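Local coordinates for phiAB6 tailspike (Unidentified phage, PDB 5JS4), which probably recognises and fragments the exopolysaccharide of Acinetobacter baumannii as the trimeric beta-helical tailspike of a bacteriophage, at residues I244-F249 with L276-K281; K295-N300 with Q338-R343; R454-C459 with L478-A483; N484-N489 with N515-V520; P564-R569 with L581-Y586. One frame throughout, in Å; residues are numbered along the deposited sequence.

Contact 1: I244-F249 with L276-K281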
# COMPACT_ATOMS: atom_id res chain seq x y z
N ILE A 244 -5.34 29.03 27.63
CA ILE A 244 -5.74 30.37 27.21
C ILE A 244 -6.40 30.26 25.84
O ILE A 244 -5.87 29.58 24.96
CB ILE A 244 -4.53 31.33 27.14
CG1 ILE A 244 -3.79 31.35 28.49
CG2 ILE A 244 -4.96 32.73 26.77
CD1 ILE A 244 -2.39 31.92 28.42
N THR A 245 -7.55 30.90 25.67
CA THR A 245 -8.28 30.87 24.40
C THR A 245 -8.62 32.29 23.96
O THR A 245 -8.32 33.25 24.66
CB THR A 245 -9.61 30.07 24.50
OG1 THR A 245 -10.61 30.87 25.13
CG2 THR A 245 -9.42 28.77 25.28
N VAL A 246 -9.25 32.41 22.79
CA VAL A 246 -9.71 33.71 22.31
C VAL A 246 -10.72 34.36 23.27
O VAL A 246 -10.85 35.58 23.29
CB VAL A 246 -10.30 33.64 20.88
CG1 VAL A 246 -9.21 33.28 19.88
CG2 VAL A 246 -11.47 32.66 20.80
N ASP A 247 -11.41 33.55 24.07
CA ASP A 247 -12.33 34.08 25.09
C ASP A 247 -11.62 34.98 26.10
O ASP A 247 -12.21 35.93 26.61
CB ASP A 247 -13.05 32.95 25.83
CG ASP A 247 -13.95 32.13 24.93
OD1 ASP A 247 -14.01 32.40 23.71
OD2 ASP A 247 -14.60 31.19 25.44
N ASN A 248 -10.35 34.69 26.37
CA ASN A 248 -9.54 35.51 27.28
C ASN A 248 -9.39 36.94 26.77
O ASN A 248 -9.16 37.85 27.55
CB ASN A 248 -8.14 34.93 27.49
CG ASN A 248 -8.12 33.76 28.45
OD1 ASN A 248 -7.64 33.86 29.58
ND2 ASN A 248 -8.60 32.63 27.99
N PHE A 249 -9.50 37.10 25.45
CA PHE A 249 -9.29 38.39 24.80
C PHE A 249 -10.59 39.02 24.31
O PHE A 249 -10.58 39.93 23.48
CB PHE A 249 -8.28 38.21 23.66
CG PHE A 249 -6.94 37.77 24.14
CD1 PHE A 249 -6.65 36.43 24.34
CD2 PHE A 249 -5.98 38.71 24.47
CE1 PHE A 249 -5.42 36.03 24.82
CE2 PHE A 249 -4.74 38.32 24.96
CZ PHE A 249 -4.46 36.98 25.13
N LEU A 276 -3.47 29.09 18.51
CA LEU A 276 -4.70 29.77 18.91
C LEU A 276 -5.74 28.71 19.24
O LEU A 276 -5.90 27.74 18.49
CB LEU A 276 -5.19 30.70 17.80
CG LEU A 276 -6.48 31.50 18.09
CD1 LEU A 276 -6.44 32.87 17.44
CD2 LEU A 276 -7.73 30.75 17.65
N TYR A 277 -6.44 28.90 20.36
CA TYR A 277 -7.49 27.99 20.82
C TYR A 277 -8.83 28.69 20.91
O TYR A 277 -8.90 29.87 21.28
CB TYR A 277 -7.12 27.39 22.18
CG TYR A 277 -5.89 26.55 22.12
CD1 TYR A 277 -4.63 27.11 22.31
CD2 TYR A 277 -5.96 25.19 21.84
CE1 TYR A 277 -3.49 26.34 22.23
CE2 TYR A 277 -4.82 24.41 21.76
CZ TYR A 277 -3.58 24.99 21.96
OH TYR A 277 -2.44 24.23 21.87
N LEU A 278 -9.89 27.97 20.58
CA LEU A 278 -11.25 28.44 20.81
C LEU A 278 -11.72 28.01 22.19
O LEU A 278 -11.19 27.06 22.77
CB LEU A 278 -12.19 27.88 19.75
CG LEU A 278 -11.82 28.16 18.29
CD1 LEU A 278 -12.88 27.56 17.38
CD2 LEU A 278 -11.67 29.65 18.02
N GLY A 279 -12.71 28.72 22.72
CA GLY A 279 -13.36 28.34 23.97
C GLY A 279 -14.23 27.11 23.79
O GLY A 279 -14.39 26.62 22.68
N ALA A 280 -14.80 26.63 24.89
CA ALA A 280 -15.52 25.35 24.88
C ALA A 280 -16.69 25.35 23.91
O ALA A 280 -16.85 24.41 23.12
CB ALA A 280 -16.01 25.01 26.28
N LYS A 281 -17.51 26.39 23.96
CA LYS A 281 -18.68 26.52 23.10
C LYS A 281 -18.66 27.87 22.42
O LYS A 281 -18.44 28.90 23.07
CB LYS A 281 -19.96 26.37 23.91
CG LYS A 281 -21.24 26.40 23.07
CD LYS A 281 -22.47 26.71 23.91
CE LYS A 281 -23.66 27.07 23.04
NZ LYS A 281 -24.16 25.90 22.27
O HOH W 1 -17.06 30.56 24.73
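At the N-terminal end of the parallel beta-helix, a short 3-10 turn, 246-248, sits against the end of strand 275-277, and Val246 makes the central link. Its backbone N donates to Tyr277 O over 3.0 Å, the donor standing almost in line with the carbonyl (C=O...N angle 166°). The bond joins the first residue of the turn to the last residue of the strand. The side chain of Val246 then divides its two methyls: CG1 meets Leu276 CD2 at 3.7 Å, the two side chains running at about a right angle, while CG2 lies beside Leu278 CD2 at 4.1 Å with both chains pointing the same way. Phe263 of helix 260-268 packs on Val246 and Leu278, closing this apolar cluster. Thr245 covers the next peptide along, with CG2 3.5 Å from Leu278 O. Its hydroxyl is placed between its own backbone N and carbonyl carbon (chi1 79°), where OG1 accepts from Asp247 N at 3.0 Å, forming an ST turn; Asn242 of a second subunit also hydrogen-bonds this hydroxyl. Asp247 OD2 approaches Gly279 CA to 3.4 Å, a closeness possible because the glycine has no side chain on that side. A water lies 2.6 Å from Asp247 OD2 and 2.7 Å from Lys281 O, linking the two segments, while Asp247 OD1 is held by Tyr284. The buried setting, the covering helix and the subunit contact are consistent with an N-terminal cap over the end of a right-handed parallel beta-helix, as in pectate lyase-like proteins and phage tailspikes.

Contact 2: K295-N300 with Q338-R343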
# COMPACT_ATOMS: atom_id res chain seq x y z
N LYS A 295 1.19 31.42 14.64
CA LYS A 295 0.50 30.49 15.53
C LYS A 295 -0.33 29.52 14.71
O LYS A 295 -0.91 29.89 13.69
CB LYS A 295 -0.38 31.23 16.54
CG LYS A 295 0.43 32.10 17.48
CD LYS A 295 -0.40 32.59 18.64
CE LYS A 295 0.35 33.64 19.44
NZ LYS A 295 1.53 33.10 20.17
N GLY A 296 -0.36 28.27 15.13
CA GLY A 296 -1.28 27.30 14.56
C GLY A 296 -2.69 27.54 15.05
O GLY A 296 -2.95 28.46 15.83
N LEU A 297 -3.60 26.68 14.61
CA LEU A 297 -5.02 26.87 14.88
C LEU A 297 -5.63 25.58 15.40
O LEU A 297 -5.60 24.56 14.72
CB LEU A 297 -5.71 27.34 13.60
CG LEU A 297 -7.21 27.64 13.66
CD1 LEU A 297 -7.55 28.66 14.74
CD2 LEU A 297 -7.67 28.15 12.30
N VAL A 298 -6.16 25.63 16.62
CA VAL A 298 -6.84 24.50 17.24
C VAL A 298 -8.27 24.92 17.57
O VAL A 298 -8.49 25.88 18.32
CB VAL A 298 -6.11 24.04 18.51
CG1 VAL A 298 -6.82 22.86 19.15
CG2 VAL A 298 -4.67 23.67 18.19
N GLY A 299 -9.24 24.21 17.01
CA GLY A 299 -10.64 24.53 17.22
C GLY A 299 -11.21 23.89 18.47
O GLY A 299 -10.46 23.43 19.34
N ASN A 300 -12.53 23.87 18.55
CA ASN A 300 -13.24 23.25 19.66
C ASN A 300 -14.09 22.08 19.20
O ASN A 300 -15.14 21.79 19.77
CB ASN A 300 -14.07 24.30 20.43
CG ASN A 300 -15.02 25.08 19.54
OD1 ASN A 300 -15.21 24.77 18.36
ND2 ASN A 300 -15.62 26.11 20.11
N GLN A 338 -5.95 21.86 13.55
CA GLN A 338 -6.56 20.63 14.07
C GLN A 338 -7.82 20.86 14.88
O GLN A 338 -8.03 21.93 15.45
CB GLN A 338 -5.55 19.83 14.90
CG GLN A 338 -5.11 20.50 16.19
CD GLN A 338 -4.22 19.60 17.03
OE1 GLN A 338 -3.37 18.88 16.51
NE2 GLN A 338 -4.40 19.65 18.34
N ASN A 339 -8.66 19.82 14.92
CA ASN A 339 -9.81 19.77 15.81
C ASN A 339 -10.73 20.96 15.56
O ASN A 339 -11.16 21.63 16.50
CB ASN A 339 -9.32 19.75 17.26
CG ASN A 339 -10.43 19.49 18.26
OD1 ASN A 339 -11.26 18.62 18.04
ND2 ASN A 339 -10.44 20.24 19.36
N LEU A 340 -11.03 21.21 14.29
CA LEU A 340 -11.61 22.48 13.87
C LEU A 340 -12.77 22.31 12.91
O LEU A 340 -12.72 21.49 12.00
CB LEU A 340 -10.54 23.34 13.21
CG LEU A 340 -10.98 24.68 12.62
CD1 LEU A 340 -11.45 25.63 13.71
CD2 LEU A 340 -9.83 25.30 11.82
N THR A 341 -13.81 23.11 13.13
CA THR A 341 -14.90 23.28 12.19
C THR A 341 -14.90 24.75 11.78
O THR A 341 -14.90 25.63 12.64
CB THR A 341 -16.25 22.92 12.85
OG1 THR A 341 -16.15 21.61 13.42
CG2 THR A 341 -17.39 22.94 11.84
N ALA A 342 -14.87 25.01 10.48
CA ALA A 342 -14.85 26.39 10.00
C ALA A 342 -15.66 26.52 8.72
O ALA A 342 -15.47 25.75 7.78
CB ALA A 342 -13.43 26.87 9.79
N ARG A 343 -16.55 27.51 8.69
CA ARG A 343 -17.38 27.78 7.53
C ARG A 343 -17.26 29.23 7.09
O ARG A 343 -16.82 30.09 7.85
CB ARG A 343 -18.85 27.45 7.83
CG ARG A 343 -19.49 28.33 8.90
CD ARG A 343 -20.99 28.10 9.02
NE ARG A 343 -21.73 28.67 7.89
CZ ARG A 343 -22.17 27.99 6.82
NH1 ARG A 343 -21.97 26.68 6.70
NH2 ARG A 343 -22.82 28.64 5.86
O HOH W 2 -14.08 23.85 15.93
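Leu297 and Leu340 both carry CG opposite the backbone N (chi1 -178° and 176°), and this sends their branches inward from neighbouring rungs until Leu297 CD2 and Leu340 CD2 meet at 3.6 Å. The two side chains cross at about a right angle, methyl against methyl, and Phe354 and Ile315 pack on both of them. Leu340 CD1, its other branch, covers Gly299 CA at 3.8 Å. On the other face of the sheet, Val298 and Gln338 run side by side: Val298 CG2 touches Gln338 CG at 3.8 Å, and the extended remainder of the glutamine carries its amide past the valine methyls. These two residues form a parallel bridge. Gln338 N donates to Leu297 O and Gly299 N to Gln338 O, each over 3.0 Å and both fairly straight. Stacking of successive coils in this way, with strand 275-277 on the far side of 296-298, is the ladder of a parallel beta-helix. At Asn339 the chain turns a corner between two faces of the helix, with positive phi, and Asn339 O comes within 3.0 Å of Gly299 C, a close packing of the two backbones. Beyond the corner, a water donates to Asn300 OD1 and accepts from Thr341 N at 2.9 Å, adding a water-mediated link beyond the bridge; Asn300 ND2 is held by Gly279 O.

Contact 3: R454-C459 with L478-A483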
# COMPACT_ATOMS: atom_id res chain seq x y z
N ARG A 454 0.52 20.12 -12.73
CA ARG A 454 1.33 20.19 -13.94
C ARG A 454 2.18 18.94 -14.12
O ARG A 454 2.28 18.39 -15.22
CB ARG A 454 2.24 21.42 -13.92
CG ARG A 454 2.95 21.68 -15.23
CD ARG A 454 3.70 23.00 -15.21
NE ARG A 454 4.84 22.96 -14.29
CZ ARG A 454 5.63 24.00 -14.02
NH1 ARG A 454 5.41 25.18 -14.59
NH2 ARG A 454 6.64 23.86 -13.18
N THR A 455 2.81 18.51 -13.02
CA THR A 455 3.68 17.34 -13.00
C THR A 455 3.36 16.52 -11.76
O THR A 455 3.21 17.08 -10.67
CB THR A 455 5.16 17.74 -12.94
OG1 THR A 455 5.50 18.50 -14.10
CG2 THR A 455 6.09 16.53 -12.84
N VAL A 456 3.26 15.21 -11.95
CA VAL A 456 3.09 14.26 -10.85
C VAL A 456 4.15 13.18 -11.03
O VAL A 456 4.06 12.36 -11.94
CB VAL A 456 1.67 13.66 -10.83
CG1 VAL A 456 1.54 12.59 -9.76
CG2 VAL A 456 0.64 14.76 -10.61
N ALA A 457 5.16 13.22 -10.17
CA ALA A 457 6.33 12.36 -10.29
C ALA A 457 6.55 11.56 -9.02
O ALA A 457 6.58 12.12 -7.93
CB ALA A 457 7.56 13.21 -10.59
N HIS A 458 6.70 10.25 -9.16
CA HIS A 458 7.04 9.38 -8.03
C HIS A 458 6.11 9.56 -6.83
O HIS A 458 6.56 9.59 -5.69
CB HIS A 458 8.50 9.58 -7.63
CG HIS A 458 9.46 9.34 -8.74
ND1 HIS A 458 9.70 8.08 -9.26
CD2 HIS A 458 10.24 10.19 -9.45
CE1 HIS A 458 10.59 8.17 -10.23
NE2 HIS A 458 10.93 9.44 -10.37
N CYS A 459 4.82 9.67 -7.11
CA CYS A 459 3.81 9.80 -6.07
C CYS A 459 3.11 8.46 -5.87
O CYS A 459 3.10 7.62 -6.77
CB CYS A 459 2.78 10.87 -6.44
SG CYS A 459 3.43 12.55 -6.37
N LEU A 478 -7.50 12.05 -11.66
CA LEU A 478 -6.17 12.66 -11.63
C LEU A 478 -5.91 13.28 -12.99
O LEU A 478 -5.98 12.59 -14.02
CB LEU A 478 -5.10 11.62 -11.29
CG LEU A 478 -3.64 12.10 -11.27
CD1 LEU A 478 -3.39 13.09 -10.15
CD2 LEU A 478 -2.70 10.91 -11.14
N GLU A 479 -5.59 14.57 -12.98
CA GLU A 479 -5.45 15.38 -14.18
C GLU A 479 -4.04 15.99 -14.16
O GLU A 479 -3.77 16.88 -13.36
CB GLU A 479 -6.53 16.46 -14.14
CG GLU A 479 -6.54 17.47 -15.26
CD GLU A 479 -7.71 18.45 -15.14
OE1 GLU A 479 -7.75 19.42 -15.92
OE2 GLU A 479 -8.58 18.26 -14.26
N VAL A 480 -3.16 15.48 -15.01
CA VAL A 480 -1.78 15.98 -15.09
C VAL A 480 -1.61 16.65 -16.45
O VAL A 480 -1.77 16.00 -17.49
CB VAL A 480 -0.75 14.85 -14.90
CG1 VAL A 480 0.66 15.42 -14.81
CG2 VAL A 480 -1.07 14.04 -13.65
N THR A 481 -1.29 17.94 -16.45
CA THR A 481 -1.36 18.75 -17.67
C THR A 481 -0.08 18.76 -18.51
O THR A 481 -0.15 18.97 -19.73
CB THR A 481 -1.76 20.20 -17.35
OG1 THR A 481 -0.71 20.84 -16.60
CG2 THR A 481 -3.06 20.26 -16.57
N GLY A 482 1.07 18.54 -17.88
CA GLY A 482 2.35 18.59 -18.59
C GLY A 482 2.59 17.37 -19.47
O GLY A 482 2.23 16.25 -19.10
N ALA A 483 3.20 17.59 -20.64
CA ALA A 483 3.52 16.50 -21.56
C ALA A 483 4.57 15.58 -20.94
O ALA A 483 5.62 16.05 -20.50
CB ALA A 483 4.01 17.06 -22.89
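Apolar packing and one backbone hydrogen bond carry this contact between Val456 and Val480 and between Arg454 and Gly482. In the apolar part, Val456 CG2 meets Val480 CG2 at 3.6 Å, the two valine side chains set at a slant to each other. The same Val456 methyl lies 4.4 Å from Leu478 CD1, a looser touch, and Phe461 packs on both Val456 and Leu478. Each valine places CG1 opposite its backbone N (chi1 175° for Val456), which puts CG2 beside that N. On Val480 the two branches do different work: CG2 faces Val456, and CG1 rests against the main chain, 3.4 Å from Arg454 O. Strands 455-457 and 478-480 belong to different parallel sheets of the beta-helix, and their directions differ by 110°, so side chains rather than a ladder join the two faces around the corner between successive coils. The polar part lies where 478-480 ends. Gly482 N donates to Arg454 O over 2.9 Å, reaching a lone pair in the carbonyl plane at a C=O...N angle of 139°. Gly482, without a side chain, lets the two backbones come this close. At the exposed edge of the contact, Thr481 OG1 lies 3.4 Å from Arg454 CA and 4.0 Å from Arg454 CG, the two side chains crossing nearly perpendicularly. The arginine then bends at its third torsion and its NE forms a salt bridge with Asp433.

Contact 4: N484-N489 with N515-V520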
# COMPACT_ATOMS: atom_id res chain seq x y z
N ASN A 484 4.28 14.28 -20.91
CA ASN A 484 5.14 13.28 -20.26
C ASN A 484 5.53 13.67 -18.83
O ASN A 484 6.61 13.32 -18.35
CB ASN A 484 6.40 13.01 -21.11
CG ASN A 484 6.14 12.08 -22.28
OD1 ASN A 484 5.15 11.35 -22.30
ND2 ASN A 484 7.05 12.08 -23.24
N SER A 485 4.63 14.37 -18.15
CA SER A 485 4.91 14.90 -16.81
C SER A 485 4.22 14.10 -15.71
O SER A 485 4.24 14.50 -14.55
CB SER A 485 4.50 16.37 -16.73
OG SER A 485 5.21 17.14 -17.67
N CYS A 486 3.59 12.99 -16.08
CA CYS A 486 3.09 12.03 -15.11
C CYS A 486 3.91 10.76 -15.25
O CYS A 486 3.77 10.03 -16.24
CB CYS A 486 1.61 11.74 -15.34
SG CYS A 486 0.90 10.61 -14.11
N TYR A 487 4.79 10.51 -14.29
CA TYR A 487 5.73 9.41 -14.38
C TYR A 487 6.21 8.95 -13.01
O TYR A 487 6.18 9.71 -12.04
CB TYR A 487 6.93 9.81 -15.24
CG TYR A 487 7.76 10.95 -14.67
CD1 TYR A 487 8.82 10.69 -13.81
CD2 TYR A 487 7.48 12.27 -15.00
CE1 TYR A 487 9.58 11.73 -13.28
CE2 TYR A 487 8.23 13.31 -14.47
CZ TYR A 487 9.28 13.03 -13.62
OH TYR A 487 10.03 14.06 -13.10
N GLY A 488 6.66 7.70 -12.94
CA GLY A 488 7.28 7.16 -11.74
C GLY A 488 6.31 6.84 -10.61
O GLY A 488 6.74 6.59 -9.49
N ASN A 489 5.02 6.82 -10.91
CA ASN A 489 4.00 6.75 -9.87
C ASN A 489 3.59 5.34 -9.49
O ASN A 489 3.85 4.38 -10.21
CB ASN A 489 2.77 7.54 -10.31
CG ASN A 489 3.09 9.01 -10.53
OD1 ASN A 489 3.49 9.71 -9.60
ND2 ASN A 489 2.93 9.48 -11.76
N ASN A 515 2.90 10.34 -23.60
CA ASN A 515 1.94 10.95 -22.67
C ASN A 515 1.07 9.95 -21.91
O ASN A 515 -0.06 10.26 -21.54
CB ASN A 515 1.04 11.98 -23.39
CG ASN A 515 1.77 13.27 -23.71
OD1 ASN A 515 2.66 13.69 -22.98
ND2 ASN A 515 1.38 13.91 -24.81
N ASN A 516 1.60 8.75 -21.65
CA ASN A 516 0.94 7.86 -20.69
C ASN A 516 1.10 8.44 -19.30
O ASN A 516 2.06 9.16 -19.02
CB ASN A 516 1.57 6.47 -20.71
CG ASN A 516 1.41 5.78 -22.04
OD1 ASN A 516 0.30 5.53 -22.50
ND2 ASN A 516 2.53 5.45 -22.67
N TYR A 517 0.15 8.13 -18.43
CA TYR A 517 0.33 8.39 -17.01
C TYR A 517 1.23 7.28 -16.49
O TYR A 517 0.78 6.16 -16.23
CB TYR A 517 -1.02 8.42 -16.27
CG TYR A 517 -1.78 9.73 -16.40
CD1 TYR A 517 -1.75 10.48 -17.58
CD2 TYR A 517 -2.54 10.22 -15.35
CE1 TYR A 517 -2.45 11.67 -17.70
CE2 TYR A 517 -3.25 11.40 -15.46
CZ TYR A 517 -3.20 12.12 -16.63
OH TYR A 517 -3.90 13.30 -16.75
N GLY A 518 2.52 7.59 -16.39
CA GLY A 518 3.54 6.59 -16.11
C GLY A 518 3.52 6.09 -14.69
O GLY A 518 3.43 6.87 -13.73
N GLY A 519 3.61 4.77 -14.55
CA GLY A 519 3.71 4.15 -13.24
C GLY A 519 3.29 2.70 -13.24
O GLY A 519 2.95 2.11 -14.28
N VAL A 520 3.33 2.11 -12.05
CA VAL A 520 2.81 0.78 -11.81
C VAL A 520 1.37 0.95 -11.33
O VAL A 520 1.07 1.87 -10.57
CB VAL A 520 3.67 0.00 -10.79
CG1 VAL A 520 3.67 0.66 -9.41
CG2 VAL A 520 3.22 -1.44 -10.69
O HOH W 3 2.69 11.88 -18.72
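Main-chain bonds run along the 486-489 and 518-520 part of the contact, Gly518 N to Cys486 O at 2.7 Å, Asn489 N to Gly518 O at 3.2 Å and Val520 N to Asn489 O at 3.0 Å, with Asn489 and Gly519 forming a parallel bridge. The Gly518 N-H comes from above the Cys486 carbonyl plane, 49° out of it, so this short bond does not use a lone-pair direction. At the solvent-facing end the two asparagines exchange bonds: Asn484 N donates to Asn515 OD1 at 2.7 Å and Asn515 N to Asn484 OD1 at 2.8 Å. Both side chains put CG opposite the carbonyl carbon, which swings each amide oxygen toward the other's backbone N; the amide planes stand 63° apart. Farther in, Cys486 SG touches Tyr517 CB at 3.6 Å and lies 4.2 Å from the ring centroid, 37° off the ring normal, an oblique sulfur-aromatic contact, with Cys486 CB above the same ring toward its rim. The phenol oxygen reaches on to Val480 N. Asn489 ND2 adds a weak bond to Gly518 O, but its stronger partners are Val456 O for ND2 and Cys459 N for OD1, tying the preceding coil to this one. A water accepts from Cys486 N and donates to Asn516 O. The chemistry thus changes along the rungs of the beta-helix: reciprocal amide-to-backbone bonds hold the more exposed end, sulfur and ring fill the middle, and Asn489 satisfies buried main-chain groups of its neighbours.

Contact 5: P564-R569 with L581-Y586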
# COMPACT_ATOMS: atom_id res chain seq x y z
N PRO A 564 22.04 -18.14 -22.69
CA PRO A 564 20.63 -18.33 -23.03
C PRO A 564 19.79 -18.53 -21.78
O PRO A 564 20.32 -18.68 -20.67
CB PRO A 564 20.65 -19.60 -23.88
CG PRO A 564 21.85 -20.35 -23.42
CD PRO A 564 22.87 -19.30 -23.07
N LEU A 565 18.47 -18.50 -21.95
CA LEU A 565 17.54 -18.87 -20.90
C LEU A 565 17.09 -20.30 -21.11
O LEU A 565 17.17 -20.82 -22.22
CB LEU A 565 16.29 -17.99 -20.93
CG LEU A 565 16.43 -16.48 -20.84
CD1 LEU A 565 15.05 -15.84 -20.81
CD2 LEU A 565 17.23 -16.09 -19.62
N VAL A 566 16.61 -20.92 -20.04
CA VAL A 566 15.90 -22.18 -20.14
C VAL A 566 14.51 -21.96 -19.56
O VAL A 566 14.38 -21.45 -18.45
CB VAL A 566 16.62 -23.30 -19.38
CG1 VAL A 566 15.76 -24.56 -19.33
CG2 VAL A 566 17.95 -23.60 -20.05
N LYS A 567 13.49 -22.34 -20.31
CA LYS A 567 12.13 -22.31 -19.81
C LYS A 567 11.74 -23.72 -19.41
O LYS A 567 12.03 -24.68 -20.13
CB LYS A 567 11.18 -21.73 -20.85
CG LYS A 567 11.45 -20.26 -21.11
CD LYS A 567 10.34 -19.60 -21.91
CE LYS A 567 9.08 -19.39 -21.08
NZ LYS A 567 8.04 -18.67 -21.86
N ARG A 568 11.11 -23.84 -18.24
CA ARG A 568 10.62 -25.12 -17.76
C ARG A 568 9.10 -25.06 -17.72
O ARG A 568 8.52 -24.05 -17.34
CB ARG A 568 11.18 -25.44 -16.38
CG ARG A 568 12.70 -25.43 -16.31
CD ARG A 568 13.20 -26.22 -15.11
NE ARG A 568 12.64 -25.72 -13.86
CZ ARG A 568 12.65 -26.39 -12.71
NH1 ARG A 568 13.20 -27.59 -12.62
NH2 ARG A 568 12.11 -25.84 -11.63
N ARG A 569 8.47 -26.15 -18.14
CA ARG A 569 7.02 -26.18 -18.26
C ARG A 569 6.51 -27.54 -17.84
O ARG A 569 7.05 -28.56 -18.25
CB ARG A 569 6.62 -25.88 -19.70
CG ARG A 569 5.13 -25.92 -19.96
CD ARG A 569 4.79 -25.19 -21.25
NE ARG A 569 3.53 -25.65 -21.83
CZ ARG A 569 3.01 -25.19 -22.96
NH1 ARG A 569 3.62 -24.22 -23.64
NH2 ARG A 569 1.86 -25.68 -23.40
N LEU A 581 8.44 -31.03 -14.76
CA LEU A 581 8.69 -29.81 -15.53
C LEU A 581 9.81 -30.09 -16.53
O LEU A 581 10.92 -30.43 -16.15
CB LEU A 581 9.06 -28.64 -14.61
CG LEU A 581 7.87 -27.86 -14.02
CD1 LEU A 581 6.98 -28.74 -13.14
CD2 LEU A 581 8.37 -26.66 -13.23
N ALA A 582 9.48 -29.97 -17.82
CA ALA A 582 10.43 -30.20 -18.90
C ALA A 582 11.13 -28.91 -19.27
O ALA A 582 10.55 -27.83 -19.16
CB ALA A 582 9.72 -30.77 -20.11
N SER A 583 12.38 -29.02 -19.73
CA SER A 583 13.21 -27.87 -20.06
C SER A 583 13.35 -27.70 -21.56
O SER A 583 13.56 -28.68 -22.28
CB SER A 583 14.60 -28.02 -19.43
OG SER A 583 14.53 -27.95 -18.02
N ASP A 584 13.27 -26.46 -22.03
CA ASP A 584 13.51 -26.18 -23.44
C ASP A 584 14.96 -25.75 -23.68
O ASP A 584 15.78 -25.67 -22.75
CB ASP A 584 12.46 -25.19 -24.00
CG ASP A 584 12.80 -23.72 -23.77
OD1 ASP A 584 13.68 -23.39 -22.94
OD2 ASP A 584 12.17 -22.88 -24.44
N THR A 585 15.27 -25.53 -24.95
CA THR A 585 16.57 -25.04 -25.40
C THR A 585 16.33 -23.99 -26.47
O THR A 585 15.56 -24.20 -27.40
CB THR A 585 17.42 -26.18 -26.00
OG1 THR A 585 17.57 -27.23 -25.05
CG2 THR A 585 18.80 -25.68 -26.42
N TYR A 586 16.98 -22.84 -26.32
CA TYR A 586 16.93 -21.80 -27.34
C TYR A 586 18.26 -21.06 -27.28
O TYR A 586 18.43 -20.10 -26.54
CB TYR A 586 15.74 -20.87 -27.11
CG TYR A 586 15.40 -19.89 -28.24
CD1 TYR A 586 16.22 -19.71 -29.36
CD2 TYR A 586 14.25 -19.13 -28.15
CE1 TYR A 586 15.88 -18.80 -30.36
CE2 TYR A 586 13.91 -18.22 -29.14
CZ TYR A 586 14.72 -18.06 -30.24
OH TYR A 586 14.36 -17.15 -31.21
O HOH W 4 17.31 -18.49 -24.57
O HOH W 5 18.53 -22.49 -23.98
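Asp584 leaves its strand with CG between the backbone N and the carbonyl carbon, a rotation (chi1 85°) that brings the carboxylate to Lys567 N. CB lies 3.9 Å from Lys567 O, and CG is 3.8 Å from Lys567 N. OD1 accepts from Lys567 N at 2.8 Å, the donor standing 47° out of the carboxylate plane, and OD2 passes 3.9 Å from Lys567 CB. Beyond, OD2 forms salt bridges with Arg591 and with Arg569 of a second subunit. The side chain thereby takes a place in the antiparallel hairpin of strands 566-573 and 579-586 that a carbonyl would normally fill, while Asp584 N donates to Lys567 O. Regular pairing resumes at Arg569 and Ala582, a hydrogen-bonded pair with Ala582 N to Arg569 O at 2.8 Å. Between the Lys567-Asp584 and Arg569-Ala582 pairs, Arg568 and Ser583 form a non-hydrogen-bonded pair, with Arg568 CG 3.6 Å from Ser583 OG. Leu581 CD2 sits 4.0 Å above one face of the Arg568 guanidinium, off toward its rim; that group bridges to Asp553 of a third subunit, and a strand of that subunit runs parallel beside 566-569, continuing the sheet. At the other end two waters span the strands, one of them linking Leu565 O to Tyr586 N.

In the fold
Contacts 1 and 2 are buried and share the early beta-helix: strands 275-277 and 296-298 are neighbours, and Leu276 packs on Leu297. Contacts 3 and 4, centres 7 Å apart, lie further along the helix and are partly buried; strands 455-457 and 486-487 are neighbours in one sheet, so the two contacts join successive coils. Contact 5, about 75 Å from contact 1 between centres, is also partly buried and lies on the opposite side of the chain's centre, in a hairpin rather than a coil. Leucine and valine packing marks contacts 1 to 3, asparagine hydrogen bonds and a sulfur-aromatic contact mark contact 4, whereas contact 5 gathers charged side chains that bridge to both other subunits of the trimer.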